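Local atomic coordinates of glutathione s-transferase protein (Ralstonia solanacearum, PDB entry 3TOU), a protein that binds glutathione and probably catalyses its transfer onto other substrates, as glutathione transferases do. Residues E135-M140 / A183-F188; V90-W95 / W149-H154. All coordinates share one frame; numbering follows the deposited sequence.

Contact 1: residues E135-M140 / A183-F188; sequences EALKAM and ANLAAF
M140 N donates to A136 O at 2.9 Å within helix 123-144, and M140 is one of two residues of this helix that meet L185 of helix 183-193. The other is L137, three residues earlier. Between the two segments the side chains that meet are apolar. L185 is the inserted residue. Its CB points toward the other helix, and CG stands anti to the carbonyl carbon (chi1 -63°), which sends both methyls across. CD1 lies 3.7 Å from L137 O and 4.1 Å from L137 CD2. CD2 comes alongside the base of M140, 4.1 Å from its CB. L137 and L185 are set at a slant to each other. The extended M140 chain beyond CG leads away from L185, and the M140 side chain packs on L98, A99 and L102 of helix 86-114. W178 touches both L137 and L185, and L144 adds to the cover of L185. All three touching residues are buried.

A polar tie lies beside this apolar patch. N184 OD1 is hydrogen-bonded to S141 OG, and N184 ND2 to A145 O, so the start of helix 183-193 is pinned to the end of helix 123-144. K138 points away from the contact, and its NZ forms a salt bridge with E135 OE2 at 3.5 Å. P47 of the second subunit packs on E135 and A139, and L48 of that subunit packs on A136. The contact joins helix 123-144 to helix 183-193 within the all-helical C-terminal domain of the glutathione transferase fold.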
loop_
_atom_site.group_PDB
_atom_site.type_symbol
_atom_site.label_atom_id
_atom_site.label_comp_id
_atom_site.label_asym_id
_atom_site.label_seq_id
_atom_site.Cartn_x
_atom_site.Cartn_y
_atom_site.Cartn_z
ATOM N N GLU A 135 6.403 16.399 4.874
ATOM C CA GLU A 135 5.738 16.029 6.128
ATOM C C GLU A 135 6.051 14.599 6.567
ATOM O O GLU A 135 6.169 14.339 7.770
ATOM C CB GLU A 135 4.217 16.231 6.035
ATOM C CG GLU A 135 3.786 17.709 5.982
ATOM C CD GLU A 135 4.146 18.462 7.259
ATOM O OE1 GLU A 135 3.843 17.955 8.359
ATOM O OE2 GLU A 135 4.740 19.555 7.162
ATOM N N ALA A 136 6.178 13.675 5.607
ATOM C CA ALA A 136 6.590 12.305 5.951
ATOM C C ALA A 136 7.988 12.293 6.559
ATOM O O ALA A 136 8.215 11.605 7.550
ATOM C CB ALA A 136 6.513 11.359 4.727
ATOM N N LEU A 137 8.906 13.084 5.987
ATOM C CA LEU A 137 10.281 13.176 6.516
ATOM C C LEU A 137 10.303 13.734 7.933
ATOM O O LEU A 137 11.016 13.203 8.805
ATOM C CB LEU A 137 11.164 14.017 5.598
ATOM C CG LEU A 137 11.563 13.377 4.268
ATOM C CD1 LEU A 137 12.093 14.469 3.325
ATOM C CD2 LEU A 137 12.575 12.223 4.453
ATOM N N LYS A 138 9.506 14.770 8.177
ATOM C CA LYS A 138 9.378 15.327 9.527
ATOM C C LYS A 138 8.914 14.276 10.531
ATOM O O LYS A 138 9.493 14.162 11.611
ATOM C CB LYS A 138 8.440 16.540 9.546
ATOM C CG LYS A 138 9.005 17.734 8.799
ATOM C CD LYS A 138 8.078 18.936 8.891
ATOM C CE LYS A 138 8.661 20.104 8.132
ATOM N NZ LYS A 138 7.701 21.237 8.083
ATOM N N ALA A 139 7.900 13.486 10.155
ATOM C CA ALA A 139 7.380 12.422 11.024
ATOM C C ALA A 139 8.379 11.312 11.267
ATOM O O ALA A 139 8.447 10.792 12.378
ATOM C CB ALA A 139 6.095 11.831 10.462
ATOM N N MET A 140 9.115 10.914 10.222
ATOM C CA MET A 140 10.182 9.928 10.390
ATOM C C MET A 140 11.232 10.435 11.380
ATOM O O MET A 140 11.664 9.687 12.259
ATOM C CB MET A 140 10.878 9.647 9.067
ATOM C CG MET A 140 9.996 8.907 8.055
ATOM S SD MET A 140 10.877 8.708 6.498
ATOM C CE MET A 140 9.735 7.584 5.678
ATOM N N ALA A 183 19.138 15.740 10.798
ATOM C CA ALA A 183 20.399 15.125 11.202
ATOM C C ALA A 183 20.241 13.669 11.623
ATOM O O ALA A 183 21.075 12.830 11.276
ATOM C CB ALA A 183 21.052 15.934 12.338
ATOM N N ASN A 184 19.173 13.361 12.361
ATOM C CA ASN A 184 19.003 11.988 12.830
ATOM C C ASN A 184 18.743 10.996 11.678
ATOM O O ASN A 184 19.236 9.867 11.709
ATOM C CB ASN A 184 18.010 11.870 13.993
ATOM C CG ASN A 184 16.554 12.174 13.611
ATOM O OD1 ASN A 184 16.255 12.801 12.591
ATOM N ND2 ASN A 184 15.639 11.730 14.469
ATOM N N LEU A 185 18.037 11.452 10.650
ATOM C CA LEU A 185 17.841 10.632 9.434
ATOM C C LEU A 185 19.126 10.464 8.639
ATOM O O LEU A 185 19.382 9.389 8.090
ATOM C CB LEU A 185 16.732 11.204 8.543
ATOM C CG LEU A 185 15.319 11.250 9.150
ATOM C CD1 LEU A 185 14.289 11.732 8.107
ATOM C CD2 LEU A 185 14.910 9.881 9.724
ATOM N N ALA A 186 19.946 11.518 8.584
ATOM C CA ALA A 186 21.248 11.430 7.932
ATOM C C ALA A 186 22.112 10.349 8.572
ATOM O O ALA A 186 22.701 9.530 7.868
ATOM C CB ALA A 186 21.975 12.799 7.949
ATOM N N ALA A 187 22.167 10.352 9.902
ATOM C CA ALA A 187 22.920 9.375 10.684
ATOM C C ALA A 187 22.350 7.965 10.522
ATOM O O ALA A 187 23.103 7.000 10.344
ATOM C CB ALA A 187 22.938 9.772 12.156
ATOM N N PHE A 188 21.018 7.864 10.575
ATOM C CA PHE A 188 20.324 6.596 10.371
ATOM C C PHE A 188 20.710 5.971 9.032
ATOM O O PHE A 188 21.018 4.766 8.952
ATOM C CB PHE A 188 18.808 6.808 10.423
ATOM C CG PHE A 188 18.009 5.603 9.995
ATOM C CD1 PHE A 188 17.691 4.598 10.913
ATOM C CD2 PHE A 188 17.581 5.470 8.667
ATOM C CE1 PHE A 188 16.952 3.480 10.515
ATOM C CE2 PHE A 188 16.854 4.341 8.252
ATOM C CZ PHE A 188 16.536 3.355 9.182
#

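Contact 2: residues V90-W95 / W149-H154; sequences VEVRCW and WCNGNH
The CB-SG bond of C150 lies over one face of the W95 indole. Its CB stands over the five-membered ring, 3.8 Å from the centroid. Its SG sits above the six-membered ring, 3.7 Å from that centroid and 9° off the normal. The first is a CH-pi contact, the second a sulfur-aromatic one. SG is anti to the carbonyl carbon of C150 (chi1 -68°), which puts it over the six-membered ring. Water 1 lies at the indole edge, in the ring plane. It accepts from W95 NE1 at 3.1 Å and from N151 ND2 at 3.0 Å, and donates to C150 O.

The contact fastens the loop between helices 123-144 and 157-172 to helix 86-114 in the all-helical C-terminal domain of the transferase fold. A158 of helix 157-172 touches both W95 and C150.

N151 crosses E91 at about a right angle, with amide and carboxylate planes 61° apart. Its ND2 reaches E91 OE1 at 2.8 Å, but the bond is bent and weak. The stronger partner of E91 is R87, which forms a salt bridge with OE2. V92 CG2 packs 3.7 Å from N151 CB, also roughly square to that side chain.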
loop_
_atom_site.group_PDB
_atom_site.type_symbol
_atom_site.label_atom_id
_atom_site.label_comp_id
_atom_site.label_asym_id
_atom_site.label_seq_id
_atom_site.Cartn_x
_atom_site.Cartn_y
_atom_site.Cartn_z
ATOM N N VAL A 90 2.198 -3.265 15.634
ATOM C CA VAL A 90 1.430 -2.183 14.991
ATOM C C VAL A 90 2.331 -0.989 14.638
ATOM O O VAL A 90 2.195 -0.419 13.554
ATOM C CB VAL A 90 0.130 -1.769 15.774
ATOM C CG1 VAL A 90 0.437 -1.042 17.074
ATOM C CG2 VAL A 90 -0.754 -0.885 14.896
ATOM N N GLU A 91 3.273 -0.665 15.526
ATOM C CA GLU A 91 4.241 0.395 15.293
ATOM C C GLU A 91 5.070 0.107 14.042
ATOM O O GLU A 91 5.233 0.992 13.196
ATOM C CB GLU A 91 5.144 0.592 16.514
ATOM C CG GLU A 91 4.512 1.473 17.607
ATOM C CD GLU A 91 5.084 1.237 19.001
ATOM O OE1 GLU A 91 6.007 0.403 19.150
ATOM O OE2 GLU A 91 4.598 1.892 19.950
ATOM N N VAL A 92 5.578 -1.118 13.923
ATOM C CA VAL A 92 6.369 -1.506 12.733
ATOM C C VAL A 92 5.529 -1.430 11.439
ATOM O O VAL A 92 6.022 -0.921 10.423
ATOM C CB VAL A 92 7.076 -2.879 12.922
ATOM C CG1 VAL A 92 7.635 -3.426 11.597
ATOM C CG2 VAL A 92 8.221 -2.726 13.913
ATOM N N ARG A 93 4.263 -1.870 11.499
ATOM C CA ARG A 93 3.369 -1.778 10.331
ATOM C C ARG A 93 3.106 -0.308 9.952
ATOM O O ARG A 93 3.096 0.055 8.767
ATOM C CB ARG A 93 2.018 -2.478 10.576
ATOM C CG ARG A 93 2.021 -3.797 11.352
ATOM C CD ARG A 93 2.507 -4.970 10.558
ATOM N NE ARG A 93 1.687 -5.195 9.371
ATOM C CZ ARG A 93 2.087 -5.884 8.309
ATOM N NH1 ARG A 93 3.296 -6.431 8.273
ATOM N NH2 ARG A 93 1.279 -6.015 7.276
ATOM N N CYS A 94 2.911 0.534 10.963
ATOM C CA CYS A 94 2.666 1.960 10.715
ATOM C C CYS A 94 3.927 2.625 10.119
ATOM O O CYS A 94 3.821 3.434 9.198
ATOM C CB CYS A 94 2.197 2.659 11.990
ATOM S SG CYS A 94 1.754 4.392 11.743
ATOM N N TRP A 95 5.114 2.267 10.621
ATOM C CA TRP A 95 6.356 2.793 10.037
ATOM C C TRP A 95 6.466 2.402 8.572
ATOM O O TRP A 95 6.867 3.215 7.732
ATOM C CB TRP A 95 7.582 2.246 10.764
ATOM C CG TRP A 95 8.063 3.034 11.947
ATOM C CD1 TRP A 95 7.885 2.716 13.274
ATOM C CD2 TRP A 95 8.849 4.234 11.926
ATOM N NE1 TRP A 95 8.491 3.660 14.074
ATOM C CE2 TRP A 95 9.094 4.599 13.275
ATOM C CE3 TRP A 95 9.355 5.046 10.904
ATOM C CZ2 TRP A 95 9.827 5.743 13.623
ATOM C CZ3 TRP A 95 10.087 6.183 11.246
ATOM C CH2 TRP A 95 10.322 6.516 12.597
ATOM N N TRP A 149 17.360 2.369 16.075
ATOM C CA TRP A 149 16.418 1.741 15.147
ATOM C C TRP A 149 15.042 2.369 15.318
ATOM O O TRP A 149 14.731 2.918 16.381
ATOM C CB TRP A 149 16.357 0.239 15.423
ATOM C CG TRP A 149 17.682 -0.476 15.281
ATOM C CD1 TRP A 149 18.427 -1.021 16.285
ATOM C CD2 TRP A 149 18.408 -0.723 14.064
ATOM N NE1 TRP A 149 19.564 -1.597 15.771
ATOM C CE2 TRP A 149 19.583 -1.421 14.414
ATOM C CE3 TRP A 149 18.185 -0.407 12.715
ATOM C CZ2 TRP A 149 20.531 -1.827 13.463
ATOM C CZ3 TRP A 149 19.131 -0.803 11.769
ATOM C CH2 TRP A 149 20.290 -1.508 12.153
ATOM N N CYS A 150 14.209 2.278 14.285
ATOM C CA CYS A 150 12.848 2.819 14.343
ATOM C C CYS A 150 12.018 2.241 15.488
ATOM O O CYS A 150 11.291 2.978 16.155
ATOM C CB CYS A 150 12.129 2.598 13.009
ATOM S SG CYS A 150 12.793 3.569 11.652
ATOM N N ASN A 151 12.144 0.934 15.715
ATOM C CA ASN A 151 11.375 0.212 16.744
ATOM C C ASN A 151 12.211 -0.851 17.456
ATOM O O ASN A 151 12.889 -1.662 16.810
ATOM C CB ASN A 151 10.140 -0.452 16.127
ATOM C CG ASN A 151 9.212 -1.075 17.175
ATOM O OD1 ASN A 151 9.268 -2.278 17.439
ATOM N ND2 ASN A 151 8.361 -0.253 17.770
ATOM N N GLY A 152 12.149 -0.861 18.790
ATOM C CA GLY A 152 12.889 -1.856 19.584
ATOM C C GLY A 152 14.399 -1.710 19.470
ATOM O O GLY A 152 14.902 -0.618 19.199
ATOM N N ASN A 153 15.121 -2.816 19.644
ATOM C CA ASN A 153 16.588 -2.777 19.676
ATOM C C ASN A 153 17.296 -3.390 18.473
ATOM O O ASN A 153 18.512 -3.590 18.502
ATOM C CB ASN A 153 17.141 -3.367 20.997
ATOM C CG ASN A 153 16.816 -4.857 21.182
ATOM O OD1 ASN A 153 17.322 -5.723 20.461
ATOM N ND2 ASN A 153 15.991 -5.157 22.184
ATOM N N HIS A 154 16.548 -3.683 17.412
ATOM C CA HIS A 154 17.140 -4.356 16.273
ATOM C C HIS A 154 16.474 -3.916 14.979
ATOM O O HIS A 154 15.391 -3.318 15.005
ATOM C CB HIS A 154 17.073 -5.889 16.432
ATOM C CG HIS A 154 15.681 -6.431 16.556
ATOM N ND1 HIS A 154 15.064 -6.626 17.773
ATOM C CD2 HIS A 154 14.789 -6.823 15.614
ATOM C CE1 HIS A 154 13.851 -7.116 17.576
ATOM N NE2 HIS A 154 13.658 -7.236 16.274
HETATM O O HOH W 1 8.344 2.679 16.978
#

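Overall arrangement
Contacts 1 and 2 both lie in the helical C-terminal domain, with centres about 14 Å apart. Their segments alternate along the chain: 90-95, 135-140, 149-154, then 183-188. Helices 86-114 and 123-144 follow each other and each supply one segment. The two contacts meet directly, where M140 O packs 3.5 Å from W95 CH2. Contact 1 joins helix 123-144 to helix 183-193, and contact 2 holds the loop before helix 157-172, so together they connect early and late parts of the domain. Residues of both also reach the second subunit. There R93 forms a salt bridge with E70 of that subunit.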